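Long-range contacts in P-granule scaffold (PDB 5W4A), which probably acts as a structural scaffold of germ (P) granules, the RNA-protein assemblies linked to mRNA repression in the germ line of nematodes: residues C[14-19]-C[168-173]; C[45-50]-C[172-177]. All coordinates share one frame; numbering follows the deposited sequence.

Contact 1 of 2, residues C[14-19]-C[168-173]; sequences IRTYFF and LDFDAY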
loop_
_atom_site.group_PDB
_atom_site.type_symbol
_atom_site.label_atom_id
_atom_site.label_comp_id
_atom_site.label_asym_id
_atom_site.label_seq_id
_atom_site.Cartn_x
_atom_site.Cartn_y
_atom_site.Cartn_z
ATOM N N ILE C 14 -6.722 -14.411 -14.224
ATOM C CA ILE C 14 -5.390 -13.824 -14.166
ATOM C C ILE C 14 -5.577 -12.312 -14.336
ATOM O O ILE C 14 -5.831 -11.825 -15.436
ATOM C CB ILE C 14 -4.423 -14.394 -15.209
ATOM C CG1 ILE C 14 -4.356 -15.941 -15.137
ATOM C CG2 ILE C 14 -3.041 -13.771 -14.949
ATOM C CD1 ILE C 14 -3.304 -16.579 -16.075
ATOM N N ARG C 15 -5.441 -11.574 -13.233
ATOM C CA ARG C 15 -5.519 -10.122 -13.204
ATOM C C ARG C 15 -4.109 -9.534 -13.297
ATOM O O ARG C 15 -3.202 -9.941 -12.554
ATOM C CB ARG C 15 -6.202 -9.708 -11.902
ATOM C CG ARG C 15 -6.263 -8.254 -11.619
ATOM C CD ARG C 15 -7.137 -8.067 -10.325
ATOM N NE ARG C 15 -6.980 -6.756 -9.760
ATOM C CZ ARG C 15 -7.712 -5.690 -10.030
ATOM N NH1 ARG C 15 -8.718 -5.732 -10.908
ATOM N NH2 ARG C 15 -7.431 -4.581 -9.401
ATOM N N THR C 16 -3.910 -8.616 -14.248
ATOM C CA THR C 16 -2.567 -8.151 -14.591
ATOM C C THR C 16 -2.587 -6.718 -15.113
ATOM O O THR C 16 -3.521 -6.292 -15.780
ATOM C CB THR C 16 -1.915 -9.109 -15.613
ATOM O OG1 THR C 16 -0.574 -8.673 -15.893
ATOM C CG2 THR C 16 -2.667 -9.195 -16.902
ATOM N N TYR C 17 -1.548 -5.949 -14.753
ATOM C CA TYR C 17 -1.231 -4.691 -15.430
ATOM C C TYR C 17 -0.043 -4.878 -16.373
ATOM O O TYR C 17 -0.117 -4.530 -17.559
ATOM C CB TYR C 17 -0.930 -3.547 -14.424
ATOM C CG TYR C 17 -0.452 -2.363 -15.180
ATOM C CD1 TYR C 17 -1.323 -1.636 -15.992
ATOM C CD2 TYR C 17 0.898 -2.033 -15.196
ATOM C CE1 TYR C 17 -0.876 -0.626 -16.806
ATOM C CE2 TYR C 17 1.357 -1.013 -15.988
ATOM C CZ TYR C 17 0.467 -0.310 -16.791
ATOM O OH TYR C 17 0.889 0.710 -17.594
ATOM N N PHE C 18 1.047 -5.459 -15.863
ATOM C CA PHE C 18 2.334 -5.440 -16.566
ATOM C C PHE C 18 2.471 -6.544 -17.614
ATOM O O PHE C 18 3.325 -6.435 -18.496
ATOM C CB PHE C 18 3.482 -5.579 -15.558
ATOM C CG PHE C 18 3.711 -4.358 -14.703
ATOM C CD1 PHE C 18 3.176 -4.271 -13.422
ATOM C CD2 PHE C 18 4.479 -3.290 -15.182
ATOM C CE1 PHE C 18 3.390 -3.148 -12.645
ATOM C CE2 PHE C 18 4.700 -2.173 -14.398
ATOM C CZ PHE C 18 4.142 -2.089 -13.139
ATOM N N PHE C 19 1.661 -7.610 -17.541
ATOM C CA PHE C 19 1.863 -8.811 -18.364
ATOM C C PHE C 19 0.575 -9.323 -19.031
ATOM O O PHE C 19 0.288 -10.521 -19.007
ATOM C CB PHE C 19 2.477 -9.914 -17.503
ATOM C CG PHE C 19 3.827 -9.550 -16.914
ATOM C CD1 PHE C 19 4.934 -9.493 -17.719
ATOM C CD2 PHE C 19 3.949 -9.232 -15.561
ATOM C CE1 PHE C 19 6.194 -9.148 -17.183
ATOM C CE2 PHE C 19 5.186 -8.886 -15.026
ATOM C CZ PHE C 19 6.302 -8.846 -15.857
ATOM N N LEU C 168 -2.744 -7.524 -7.806
ATOM C CA LEU C 168 -1.816 -7.808 -8.899
ATOM C C LEU C 168 -0.729 -8.785 -8.450
ATOM O O LEU C 168 0.424 -8.718 -8.897
ATOM C CB LEU C 168 -1.229 -6.498 -9.440
ATOM C CG LEU C 168 -2.243 -5.599 -10.156
ATOM C CD1 LEU C 168 -1.622 -4.273 -10.513
ATOM C CD2 LEU C 168 -2.831 -6.302 -11.395
ATOM N N ASP C 169 -1.122 -9.757 -7.619
ATOM C CA ASP C 169 -0.222 -10.828 -7.197
ATOM C C ASP C 169 0.448 -11.534 -8.369
ATOM O O ASP C 169 1.622 -11.903 -8.266
ATOM C CB ASP C 169 -0.995 -11.823 -6.321
ATOM C CG ASP C 169 -1.770 -11.120 -5.227
ATOM O OD1 ASP C 169 -2.821 -10.500 -5.555
ATOM O OD2 ASP C 169 -1.282 -11.149 -4.071
ATOM N N PHE C 170 -0.266 -11.739 -9.487
ATOM C CA PHE C 170 0.367 -12.345 -10.651
ATOM C C PHE C 170 1.595 -11.554 -11.094
ATOM O O PHE C 170 2.649 -12.129 -11.388
ATOM C CB PHE C 170 -0.648 -12.442 -11.799
ATOM C CG PHE C 170 -0.073 -12.909 -13.093
ATOM C CD1 PHE C 170 0.430 -14.212 -13.199
ATOM C CD2 PHE C 170 -0.026 -12.084 -14.209
ATOM C CE1 PHE C 170 0.913 -14.681 -14.406
ATOM C CE2 PHE C 170 0.462 -12.568 -15.431
ATOM C CZ PHE C 170 0.939 -13.856 -15.506
ATOM N N ASP C 171 1.472 -10.237 -11.179
ATOM C CA ASP C 171 2.584 -9.431 -11.662
ATOM C C ASP C 171 3.744 -9.497 -10.676
ATOM O O ASP C 171 4.914 -9.590 -11.098
ATOM C CB ASP C 171 2.144 -7.983 -11.865
ATOM C CG ASP C 171 1.208 -7.787 -13.034
ATOM O OD1 ASP C 171 0.989 -8.768 -13.791
ATOM O OD2 ASP C 171 0.693 -6.644 -13.187
ATOM N N ALA C 172 3.446 -9.416 -9.373
ATOM C CA ALA C 172 4.506 -9.519 -8.376
ATOM C C ALA C 172 5.221 -10.849 -8.494
ATOM O O ALA C 172 6.457 -10.908 -8.411
ATOM C CB ALA C 172 3.935 -9.324 -6.967
ATOM N N TYR C 173 4.461 -11.920 -8.742
ATOM C CA TYR C 173 5.036 -13.258 -8.901
ATOM C C TYR C 173 5.919 -13.343 -10.141
ATOM O O TYR C 173 7.029 -13.887 -10.081
ATOM C CB TYR C 173 3.918 -14.303 -8.956
ATOM C CG TYR C 173 4.459 -15.713 -8.951
ATOM C CD1 TYR C 173 5.041 -16.225 -7.793
ATOM C CD2 TYR C 173 4.447 -16.490 -10.082
ATOM C CE1 TYR C 173 5.573 -17.483 -7.755
ATOM C CE2 TYR C 173 4.968 -17.816 -10.043
ATOM C CZ TYR C 173 5.530 -18.271 -8.875
ATOM O OH TYR C 173 6.098 -19.533 -8.761
HETATM O O HOH W 1 -3.060 -10.832 -10.012
#

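Contact 2 of 2, residues C[45-50]-C[172-177]; sequences AYVFGA and AYVFTK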
loop_
_atom_site.group_PDB
_atom_site.type_symbol
_atom_site.label_atom_id
_atom_site.label_comp_id
_atom_site.label_asym_id
_atom_site.label_seq_id
_atom_site.Cartn_x
_atom_site.Cartn_y
_atom_site.Cartn_z
ATOM N N ALA C 45 6.632 -20.763 -20.096
ATOM C CA ALA C 45 6.990 -22.043 -19.504
ATOM C C ALA C 45 7.767 -21.858 -18.213
ATOM O O ALA C 45 7.562 -22.600 -17.245
ATOM C CB ALA C 45 7.795 -22.879 -20.504
ATOM N N TYR C 46 8.681 -20.889 -18.186
ATOM C CA TYR C 46 9.459 -20.636 -16.985
ATOM C C TYR C 46 8.593 -20.076 -15.864
ATOM O O TYR C 46 8.676 -20.523 -14.717
ATOM C CB TYR C 46 10.587 -19.675 -17.309
ATOM C CG TYR C 46 11.515 -19.411 -16.166
ATOM C CD1 TYR C 46 12.419 -20.377 -15.777
ATOM C CD2 TYR C 46 11.514 -18.196 -15.497
ATOM C CE1 TYR C 46 13.304 -20.155 -14.751
ATOM C CE2 TYR C 46 12.389 -17.959 -14.453
ATOM C CZ TYR C 46 13.291 -18.948 -14.086
ATOM O OH TYR C 46 14.195 -18.759 -13.055
ATOM N N VAL C 47 7.775 -19.063 -16.168
ATOM C CA VAL C 47 6.944 -18.434 -15.136
ATOM C C VAL C 47 6.030 -19.446 -14.442
ATOM O O VAL C 47 5.840 -19.395 -13.209
ATOM C CB VAL C 47 6.123 -17.292 -15.759
ATOM C CG1 VAL C 47 4.983 -16.890 -14.835
ATOM C CG2 VAL C 47 7.029 -16.102 -16.041
ATOM N N PHE C 48 5.425 -20.349 -15.212
ATOM C CA PHE C 48 4.415 -21.278 -14.719
ATOM C C PHE C 48 5.018 -22.587 -14.231
ATOM O O PHE C 48 4.270 -23.515 -13.897
ATOM C CB PHE C 48 3.346 -21.504 -15.802
ATOM C CG PHE C 48 2.380 -20.362 -15.888
ATOM C CD1 PHE C 48 2.628 -19.262 -16.701
ATOM C CD2 PHE C 48 1.250 -20.350 -15.091
ATOM C CE1 PHE C 48 1.747 -18.180 -16.705
ATOM C CE2 PHE C 48 0.394 -19.262 -15.080
ATOM C CZ PHE C 48 0.622 -18.197 -15.903
ATOM N N GLY C 49 6.344 -22.685 -14.208
ATOM C CA GLY C 49 7.011 -23.832 -13.620
ATOM C C GLY C 49 7.070 -25.049 -14.503
ATOM O O GLY C 49 7.363 -26.144 -14.000
ATOM N N ALA C 50 6.799 -24.898 -15.804
ATOM C CA ALA C 50 6.839 -26.012 -16.747
ATOM C C ALA C 50 8.236 -26.312 -17.243
ATOM O O ALA C 50 8.471 -27.406 -17.768
ATOM C CB ALA C 50 5.954 -25.716 -17.964
ATOM N N ALA C 172 3.446 -9.416 -9.373
ATOM C CA ALA C 172 4.506 -9.519 -8.376
ATOM C C ALA C 172 5.221 -10.849 -8.494
ATOM O O ALA C 172 6.457 -10.908 -8.411
ATOM C CB ALA C 172 3.935 -9.324 -6.967
ATOM N N TYR C 173 4.461 -11.920 -8.742
ATOM C CA TYR C 173 5.036 -13.258 -8.901
ATOM C C TYR C 173 5.919 -13.343 -10.141
ATOM O O TYR C 173 7.029 -13.887 -10.081
ATOM C CB TYR C 173 3.918 -14.303 -8.956
ATOM C CG TYR C 173 4.459 -15.713 -8.951
ATOM C CD1 TYR C 173 5.041 -16.225 -7.793
ATOM C CD2 TYR C 173 4.447 -16.490 -10.082
ATOM C CE1 TYR C 173 5.573 -17.483 -7.755
ATOM C CE2 TYR C 173 4.968 -17.816 -10.043
ATOM C CZ TYR C 173 5.530 -18.271 -8.875
ATOM O OH TYR C 173 6.098 -19.533 -8.761
ATOM N N VAL C 174 5.434 -12.835 -11.278
ATOM C CA VAL C 174 6.235 -12.846 -12.504
ATOM C C VAL C 174 7.531 -12.078 -12.303
ATOM O O VAL C 174 8.613 -12.569 -12.645
ATOM C CB VAL C 174 5.443 -12.273 -13.689
ATOM C CG1 VAL C 174 6.316 -12.190 -14.938
ATOM C CG2 VAL C 174 4.184 -13.118 -14.008
ATOM N N PHE C 175 7.456 -10.854 -11.757
ATOM C CA PHE C 175 8.694 -10.095 -11.508
ATOM C C PHE C 175 9.637 -10.857 -10.585
ATOM O O PHE C 175 10.853 -10.863 -10.800
ATOM C CB PHE C 175 8.396 -8.713 -10.905
ATOM C CG PHE C 175 7.884 -7.682 -11.903
ATOM C CD1 PHE C 175 8.669 -7.290 -12.992
ATOM C CD2 PHE C 175 6.635 -7.057 -11.729
ATOM C CE1 PHE C 175 8.225 -6.324 -13.910
ATOM C CE2 PHE C 175 6.201 -6.074 -12.640
ATOM C CZ PHE C 175 6.982 -5.726 -13.733
ATOM N N THR C 176 9.106 -11.478 -9.534
ATOM C CA THR C 176 9.951 -12.239 -8.626
ATOM C C THR C 176 10.682 -13.349 -9.369
ATOM O O THR C 176 11.893 -13.543 -9.179
ATOM C CB THR C 176 9.103 -12.803 -7.487
ATOM O OG1 THR C 176 8.655 -11.722 -6.647
ATOM C CG2 THR C 176 9.874 -13.791 -6.642
ATOM N N LYS C 177 9.972 -14.073 -10.236
ATOM C CA LYS C 177 10.582 -15.165 -10.996
ATOM C C LYS C 177 11.653 -14.642 -11.947
ATOM O O LYS C 177 12.774 -15.179 -11.992
ATOM C CB LYS C 177 9.500 -15.932 -11.780
ATOM C CG LYS C 177 8.542 -16.786 -10.946
ATOM C CD LYS C 177 9.184 -18.079 -10.450
ATOM C CE LYS C 177 9.527 -19.005 -11.606
ATOM N NZ LYS C 177 9.989 -20.340 -11.138
HETATM O O HOH W 2 10.396 -22.321 -13.393
HETATM O O HOH W 3 13.948 -17.019 -10.597
HETATM O O HOH W 4 6.599 -20.948 -10.962
#

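Contact 1 of 2, residues C[14-19]-C[168-173]
Asp171, in the first turn of helix 169-179, reaches into the turn that follows strand 14-16 and gathers three donors there. Its CB lies 4.2 Å from CD1 of Phe18, on the way to the turn. With CG anti to the carbonyl carbon (chi1 -70°), the carboxylate is directed at the backbone of residues 16 to 18. OD1 accepts a hydrogen bond from the Thr16 hydroxyl on its syn lone pair (OG1 to OD1 2.6 Å). OD2 grips two successive amides: Tyr17 N comes to its syn lone pair at 2.8 Å, while Phe18 N, 2.9 Å from OD2, arrives from above the carboxylate plane in a nearly straight bond (173°). The ring edges of Phe18 and Phe19 also border the carboxylate, Phe19 CD2 standing 3.5 Å from OD1. Were an alanine here, the two turn amides and the Thr16 hydroxyl would probably lose their shared acceptor, and the turn would be less firmly fixed.

Thr16 suits its place because its OG1 also accepts from Phe19 N, an ST motif that couples the turn to the carboxylate. Beside these polar bonds, Ile14 CG2 sits over one face of the Phe170 ring in a CH-pi contact, 3.6 Å from the centroid, while Thr16 CB meets the edge of that ring. Leu168 spreads its two methyls against the strand end, CD1 on Tyr17 CB (4.0 Å) and CD2 at Thr16 CA (3.7 Å), a branched apolar side chain covering the backbone. A water joins Arg15 O to Phe170 N, and the Arg15 guanidinium turns to Leu166 O and Glu136. Phe19 is the N-cap residue of helix 20-28. The carboxylate thus pins this strand-to-helix turn, braced by an ST motif, to the first turn of helix 169-179 in a largely helical domain.

Contact 2 of 2, residues C[45-50]-C[172-177]
Val47 and Val174 supply the apolar part of this contact, at the point where the two backbones come nearest. Their methyls meet branch to branch, Val47 CG1 lying 3.9 Å from Val174 CG2; beta-branched valines suit a close approach because they fill it with short, stiff side chains.

The cationic part belongs to Lys177. Its chain bends at chi2 and chi3 (-75° and -65°), which brings CE over the face of the Tyr46 ring and places NZ 4.8 Å from the ring centroid, a cation-pi interaction. The same bend lays CE 3.6 Å from Tyr46 O, while CG covers one face of the Tyr173 ring toward its rim. A long, flexible lysine can thus pack with its methylenes and still deliver its charge to the last turn of helix 42-47.

Water carries the hydrogen bonds between the segments. One water accepts a hydrogen bond from Lys177 NZ (3.0 Å) and also lies within bonding distance of Tyr46 O; another spans Tyr46 OH and Lys177 O. A third donates to Val47 O, 2.8 Å away, and bonds Tyr173 OH, which also pairs with Arg194.

Gly49, with positive phi, ends helix 42-47 in a Schellman motif. Around the junction, helix 20-28 reaches Val174 through Leu22, and helix 206-213 packs on Tyr173 through Ile212.

Overall arrangement
From the N terminus, the chain enters the hairpin of strands 9-11 and 14-16; its second strand and the turn after it supply the first side of contact 1. Residues 45-50 follow, at the end of helix 42-47. More than a hundred residues, mostly helical, then pass before helix 169-179 closes both loops. The loop of contact 2 starts later and ends a turn further on, so they overlap and neither contains the other. Contact 1 uses the start of this helix and contact 2 its next turns, with Ala172 and Tyr173 common to both ranges. Phe19 packs against Val174 and Phe175, and Phe170 meets Phe48, so helix 169-179 ties the hairpin and helix 42-47 into one interior.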